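Putative mandelate racemase (Salmonella typhimurium, PDB 2O56) is of unknown function but probably acts as a magnesium-dependent hydro-lyase (dehydratase) of the enolase superfamily. Local coordinates at residues D217-A231 and I243-Q257. Sequence-based numbering, arbitrary orientation.
Sequences DIIAEMHAFTDTTSA and IFYYEEPVMPLNPAQ. With MG (magnesium ion), chain I.
Glu247 runs straight out from its strand (chi1 173°, chi2 173°), whereas Glu221 bends at chi2 (86°), and the two carboxylates meet at one magnesium ion. Glu221 OE1 binds the magnesium at 2.3 Å and Glu247 OE2 at 2.2 Å; Glu273 and two waters also bind. Glu221 OE1 and Glu247 OE2 lie just 3.1 Å apart, a closeness the cation presumably pays for, and Lys172 pairs with Glu247 OE1. The strands beneath are parallel: Ala220 N donates to Tyr245 O, and Ala220 O accepts from Glu247 N. On the opposite face from the glutamates, the short side chain of Ala220 lets the Tyr246 ring pack directly against its CB, and Tyr246 CE1 meets Met222 CG at 3.3 Å; the methionine chain, bent at chi2 and chi3, brings SD obliquely to the ring in a Met-aromatic contact. Tyrosine suits this buried place because Tyr246 OH donates to Ala231 O (2.7 Å) of helix 228-238, in the carbonyl plane. Further along, Thr226 OG1 donates to Pro249 O at 2.7 Å, tying the loops together. Before the glutamates in the chain, Ile219 lays CG1 over the Tyr245 ring face, 4.0 Å from its centroid. Adjacent parallel strands joined by helix 228-238 form a beta-alpha-beta unit, with metal-binding glutamates at the C-terminal ends of the strands, as in the barrel domain of the enolase superfamily.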
loop_
_atom_site.group_PDB
_atom_site.type_symbol
_atom_site.label_atom_id
_atom_site.label_comp_id
_atom_site.label_asym_id
_atom_site.label_seq_id
_atom_site.Cartn_x
_atom_site.Cartn_y
_atom_site.Cartn_z
ATOM N N ASP A 217 -21.528 -7.794 -31.276
ATOM C CA ASP A 217 -20.835 -7.086 -30.192
ATOM C C ASP A 217 -20.928 -5.583 -30.356
ATOM O O ASP A 217 -20.910 -5.075 -31.478
ATOM C CB ASP A 217 -19.391 -7.576 -30.093
ATOM C CG ASP A 217 -19.303 -8.946 -29.453
ATOM O OD1 ASP A 217 -19.929 -9.136 -28.384
ATOM O OD2 ASP A 217 -18.625 -9.833 -30.005
ATOM N N ILE A 218 -21.071 -4.866 -29.239
ATOM C CA ILE A 218 -21.160 -3.421 -29.277
ATOM C C ILE A 218 -20.058 -2.823 -28.380
ATOM O O ILE A 218 -20.011 -3.098 -27.181
ATOM C CB ILE A 218 -22.529 -2.915 -28.789
ATOM C CG1 ILE A 218 -23.670 -3.432 -29.701
ATOM C CG2 ILE A 218 -22.531 -1.387 -28.725
ATOM C CD1 ILE A 218 -25.061 -3.072 -29.189
ATOM N N ILE A 219 -19.196 -2.016 -28.984
ATOM C CA ILE A 219 -18.207 -1.232 -28.242
ATOM C C ILE A 219 -18.749 0.185 -28.076
ATOM O O ILE A 219 -19.195 0.798 -29.046
ATOM C CB ILE A 219 -16.841 -1.212 -28.990
ATOM C CG1 ILE A 219 -16.325 -2.639 -29.166
ATOM C CG2 ILE A 219 -15.795 -0.323 -28.256
ATOM C CD1 ILE A 219 -15.348 -2.802 -30.317
ATOM N N ALA A 220 -18.730 0.691 -26.841
ATOM C CA ALA A 220 -19.122 2.061 -26.566
ATOM C C ALA A 220 -17.884 2.936 -26.497
ATOM O O ALA A 220 -17.013 2.704 -25.660
ATOM C CB ALA A 220 -19.865 2.110 -25.245
ATOM N N GLU A 221 -17.822 3.926 -27.383
ATOM C CA GLU A 221 -16.669 4.801 -27.535
ATOM C C GLU A 221 -17.029 6.153 -26.933
ATOM O O GLU A 221 -18.138 6.641 -27.127
ATOM C CB GLU A 221 -16.332 4.905 -29.027
ATOM C CG GLU A 221 -15.723 6.176 -29.498
ATOM C CD GLU A 221 -14.212 6.188 -29.329
ATOM O OE1 GLU A 221 -13.494 5.896 -30.311
ATOM O OE2 GLU A 221 -13.738 6.481 -28.212
ATOM N N MET A 222 -16.109 6.736 -26.165
ATOM C CA MET A 222 -16.390 7.976 -25.444
ATOM C C MET A 222 -15.460 9.113 -25.859
ATOM O O MET A 222 -15.724 10.268 -25.533
ATOM C CB MET A 222 -16.251 7.779 -23.932
ATOM C CG MET A 222 -17.197 6.791 -23.318
ATOM S SD MET A 222 -18.937 7.063 -23.714
ATOM C CE MET A 222 -19.368 8.352 -22.562
ATOM N N HIS A 223 -14.360 8.766 -26.524
ATOM C CA HIS A 223 -13.400 9.723 -27.089
ATOM C C HIS A 223 -12.668 10.566 -26.035
ATOM O O HIS A 223 -11.998 11.535 -26.401
ATOM C CB HIS A 223 -14.086 10.686 -28.070
ATOM C CG HIS A 223 -14.402 10.097 -29.410
ATOM N ND1 HIS A 223 -15.694 9.790 -29.801
ATOM C CD2 HIS A 223 -13.606 9.788 -30.460
ATOM C CE1 HIS A 223 -15.674 9.305 -31.028
ATOM N NE2 HIS A 223 -14.422 9.293 -31.451
ATOM N N ALA A 224 -12.815 10.208 -24.752
ATOM C CA ALA A 224 -12.384 11.037 -23.619
ATOM C C ALA A 224 -12.974 12.441 -23.632
ATOM O O ALA A 224 -12.313 13.409 -23.216
ATOM C CB ALA A 224 -10.838 11.071 -23.510
ATOM N N PHE A 225 -14.226 12.548 -24.100
ATOM C CA PHE A 225 -14.976 13.804 -24.038
ATOM C C PHE A 225 -15.602 13.891 -22.635
ATOM O O PHE A 225 -15.894 14.973 -22.113
ATOM C CB PHE A 225 -16.093 13.852 -25.121
ATOM C CG PHE A 225 -15.585 13.869 -26.573
ATOM C CD1 PHE A 225 -14.325 14.377 -26.896
ATOM C CD2 PHE A 225 -16.396 13.405 -27.606
ATOM C CE1 PHE A 225 -13.876 14.404 -28.215
ATOM C CE2 PHE A 225 -15.963 13.427 -28.934
ATOM C CZ PHE A 225 -14.699 13.942 -29.243
ATOM N N THR A 226 -15.823 12.732 -22.038
ATOM C CA THR A 226 -16.273 12.629 -20.661
ATOM C C THR A 226 -15.076 12.757 -19.699
ATOM O O THR A 226 -13.907 12.619 -20.107
ATOM C CB THR A 226 -16.956 11.272 -20.411
ATOM O OG1 THR A 226 -16.231 10.240 -21.098
ATOM C CG2 THR A 226 -18.412 11.282 -20.920
ATOM N N ASP A 227 -15.367 13.033 -18.428
ATOM C CA ASP A 227 -14.358 12.875 -17.387
ATOM C C ASP A 227 -14.726 11.683 -16.504
ATOM O O ASP A 227 -15.660 10.940 -16.824
ATOM C CB ASP A 227 -14.127 14.195 -16.614
ATOM C CG ASP A 227 -15.286 14.562 -15.670
ATOM O OD1 ASP A 227 -16.356 13.919 -15.717
ATOM O OD2 ASP A 227 -15.131 15.525 -14.876
ATOM N N THR A 228 -14.015 11.502 -15.396
ATOM C CA THR A 228 -14.259 10.366 -14.498
ATOM C C THR A 228 -15.720 10.263 -14.045
ATOM O O THR A 228 -16.329 9.209 -14.149
ATOM C CB THR A 228 -13.335 10.421 -13.267
ATOM O OG1 THR A 228 -11.985 10.474 -13.717
ATOM C CG2 THR A 228 -13.511 9.181 -12.378
ATOM N N THR A 229 -16.284 11.369 -13.585
ATOM C CA THR A 229 -17.660 11.355 -13.075
ATOM C C THR A 229 -18.717 10.975 -14.118
ATOM O O THR A 229 -19.521 10.079 -13.892
ATOM C CB THR A 229 -17.980 12.672 -12.342
ATOM O OG1 THR A 229 -16.967 12.882 -11.354
ATOM C CG2 THR A 229 -19.346 12.603 -11.633
ATOM N N SER A 230 -18.702 11.646 -15.262
ATOM C CA SER A 230 -19.640 11.348 -16.340
ATOM C C SER A 230 -19.396 10.012 -17.035
ATOM O O SER A 230 -20.342 9.378 -17.492
ATOM C CB SER A 230 -19.638 12.471 -17.378
ATOM O OG SER A 230 -18.315 12.804 -17.775
ATOM N N ALA A 231 -18.138 9.583 -17.144
ATOM C CA ALA A 231 -17.842 8.254 -17.702
ATOM C C ALA A 231 -18.470 7.172 -16.827
ATOM O O ALA A 231 -19.031 6.187 -17.332
ATOM C CB ALA A 231 -16.308 8.025 -17.810
ATOM N N ILE A 243 -22.199 -4.618 -23.109
ATOM C CA ILE A 243 -21.141 -3.877 -23.832
ATOM C C ILE A 243 -19.799 -4.645 -23.893
ATOM O O ILE A 243 -19.309 -5.143 -22.865
ATOM C CB ILE A 243 -20.999 -2.445 -23.217
ATOM C CG1 ILE A 243 -22.349 -1.731 -23.277
ATOM C CG2 ILE A 243 -19.931 -1.585 -23.933
ATOM C CD1 ILE A 243 -22.825 -1.442 -24.733
ATOM N N PHE A 244 -19.225 -4.754 -25.101
ATOM C CA PHE A 244 -18.032 -5.601 -25.373
ATOM C C PHE A 244 -16.799 -5.004 -24.678
ATOM O O PHE A 244 -16.119 -5.669 -23.894
ATOM C CB PHE A 244 -17.768 -5.625 -26.876
ATOM C CG PHE A 244 -16.869 -6.722 -27.340
ATOM C CD1 PHE A 244 -17.091 -8.044 -26.973
ATOM C CD2 PHE A 244 -15.822 -6.436 -28.212
ATOM C CE1 PHE A 244 -16.253 -9.050 -27.440
ATOM C CE2 PHE A 244 -14.981 -7.445 -28.692
ATOM C CZ PHE A 244 -15.193 -8.745 -28.288
ATOM N N TYR A 245 -16.516 -3.750 -24.995
ATOM C CA TYR A 245 -15.744 -2.917 -24.082
ATOM C C TYR A 245 -16.068 -1.438 -24.178
ATOM O O TYR A 245 -16.803 -1.013 -25.064
ATOM C CB TYR A 245 -14.252 -3.211 -24.221
ATOM C CG TYR A 245 -13.683 -3.255 -25.634
ATOM C CD1 TYR A 245 -13.266 -2.096 -26.276
ATOM C CD2 TYR A 245 -13.499 -4.475 -26.298
ATOM C CE1 TYR A 245 -12.711 -2.139 -27.546
ATOM C CE2 TYR A 245 -12.939 -4.521 -27.572
ATOM C CZ TYR A 245 -12.562 -3.352 -28.188
ATOM O OH TYR A 245 -11.996 -3.388 -29.439
ATOM N N TYR A 246 -15.524 -0.656 -23.243
ATOM C CA TYR A 246 -15.906 0.732 -23.037
ATOM C C TYR A 246 -14.631 1.540 -23.287
ATOM O O TYR A 246 -13.695 1.420 -22.517
ATOM C CB TYR A 246 -16.311 0.886 -21.568
ATOM C CG TYR A 246 -16.982 2.194 -21.169
ATOM C CD1 TYR A 246 -17.731 2.933 -22.081
ATOM C CD2 TYR A 246 -16.876 2.675 -19.854
ATOM C CE1 TYR A 246 -18.356 4.114 -21.702
ATOM C CE2 TYR A 246 -17.505 3.865 -19.461
ATOM C CZ TYR A 246 -18.237 4.576 -20.388
ATOM O OH TYR A 246 -18.846 5.743 -20.015
ATOM N N GLU A 247 -14.596 2.337 -24.357
ATOM C CA GLU A 247 -13.340 2.846 -24.924
ATOM C C GLU A 247 -13.067 4.302 -24.532
ATOM O O GLU A 247 -13.930 5.175 -24.660
ATOM C CB GLU A 247 -13.327 2.710 -26.469
ATOM C CG GLU A 247 -12.133 3.376 -27.109
ATOM C CD GLU A 247 -11.998 3.113 -28.591
ATOM O OE1 GLU A 247 -12.497 2.078 -29.094
ATOM O OE2 GLU A 247 -11.380 3.957 -29.264
ATOM N N GLU A 248 -11.853 4.558 -24.056
ATOM C CA GLU A 248 -11.450 5.893 -23.629
ATOM C C GLU A 248 -12.477 6.663 -22.792
ATOM O O GLU A 248 -12.825 7.795 -23.141
ATOM C CB GLU A 248 -11.067 6.734 -24.861
ATOM C CG GLU A 248 -9.735 6.338 -25.487
ATOM C CD GLU A 248 -9.083 7.481 -26.220
ATOM O OE1 GLU A 248 -9.676 7.939 -27.208
ATOM O OE2 GLU A 248 -7.984 7.925 -25.812
ATOM N N PRO A 249 -12.947 6.078 -21.670
ATOM C CA PRO A 249 -13.924 6.822 -20.876
ATOM C C PRO A 249 -13.325 8.140 -20.338
ATOM O O PRO A 249 -14.034 9.114 -20.097
ATOM C CB PRO A 249 -14.222 5.861 -19.722
ATOM C CG PRO A 249 -13.010 4.975 -19.628
ATOM C CD PRO A 249 -12.584 4.793 -21.034
ATOM N N VAL A 250 -12.009 8.185 -20.180
ATOM C CA VAL A 250 -11.384 9.355 -19.583
ATOM C C VAL A 250 -9.962 9.449 -20.204
ATOM O O VAL A 250 -9.433 8.454 -20.697
ATOM C CB VAL A 250 -11.350 9.211 -18.024
ATOM C CG1 VAL A 250 -10.440 8.026 -17.583
ATOM C CG2 VAL A 250 -10.878 10.485 -17.368
ATOM N N MET A 251 -9.378 10.642 -20.238
ATOM C CA MET A 251 -8.015 10.811 -20.761
ATOM C C MET A 251 -6.990 10.101 -19.858
ATOM O O MET A 251 -7.297 9.846 -18.700
ATOM C CB MET A 251 -7.697 12.306 -20.888
ATOM C CG MET A 251 -7.555 13.041 -19.578
ATOM S SD MET A 251 -7.302 14.819 -19.827
ATOM C CE MET A 251 -7.300 15.394 -18.129
ATOM N N PRO A 252 -5.773 9.787 -20.387
ATOM C CA PRO A 252 -4.768 9.018 -19.650
ATOM C C PRO A 252 -3.799 9.788 -18.748
ATOM O O PRO A 252 -2.938 9.166 -18.137
ATOM C CB PRO A 252 -3.962 8.337 -20.778
ATOM C CG PRO A 252 -4.072 9.242 -21.928
ATOM C CD PRO A 252 -5.313 10.081 -21.765
ATOM N N LEU A 253 -3.927 11.111 -18.664
ATOM C CA LEU A 253 -2.906 11.959 -18.021
ATOM C C LEU A 253 -2.652 11.644 -16.544
ATOM O O LEU A 253 -1.506 11.729 -16.061
ATOM C CB LEU A 253 -3.269 13.435 -18.208
ATOM C CG LEU A 253 -3.288 13.980 -19.641
ATOM C CD1 LEU A 253 -3.480 15.495 -19.621
ATOM C CD2 LEU A 253 -2.040 13.605 -20.404
ATOM N N ASN A 254 -3.718 11.285 -15.822
ATOM C CA ASN A 254 -3.612 10.697 -14.464
ATOM C C ASN A 254 -4.242 9.291 -14.525
ATOM O O ASN A 254 -5.473 9.158 -14.564
ATOM C CB ASN A 254 -4.370 11.605 -13.460
ATOM C CG ASN A 254 -4.399 11.060 -12.024
ATOM O OD1 ASN A 254 -3.841 10.000 -11.718
ATOM N ND2 ASN A 254 -5.066 11.805 -11.127
ATOM N N PRO A 255 -3.402 8.240 -14.593
ATOM C CA PRO A 255 -3.878 6.863 -14.702
ATOM C C PRO A 255 -4.848 6.402 -13.619
ATOM O O PRO A 255 -5.546 5.409 -13.829
ATOM C CB PRO A 255 -2.590 6.046 -14.618
ATOM C CG PRO A 255 -1.585 6.961 -15.244
ATOM C CD PRO A 255 -1.929 8.299 -14.650
ATOM N N ALA A 256 -4.895 7.112 -12.489
ATOM C CA ALA A 256 -5.767 6.738 -11.366
ATOM C C ALA A 256 -7.227 6.955 -11.704
ATOM O O ALA A 256 -8.093 6.276 -11.150
ATOM C CB ALA A 256 -5.391 7.495 -10.086
ATOM N N GLN A 257 -7.491 7.894 -12.618
ATOM C CA GLN A 257 -8.851 8.190 -13.056
ATOM C C GLN A 257 -9.423 7.018 -13.858
ATOM O O GLN A 257 -10.572 6.631 -13.658
ATOM C CB GLN A 257 -8.912 9.485 -13.881
ATOM C CG GLN A 257 -8.307 10.718 -13.216
ATOM C CD GLN A 257 -8.700 10.903 -11.770
ATOM O OE1 GLN A 257 -7.851 11.135 -10.910
ATOM N NE2 GLN A 257 -9.984 10.820 -11.492
HETATM MG MG MG I . -11.159 5.824 -30.411
HETATM O O HOH W 1 -11.052 12.776 -19.961
HETATM O O HOH W 2 -10.895 5.247 -32.539
HETATM O O HOH W 3 -11.490 7.185 -28.452
#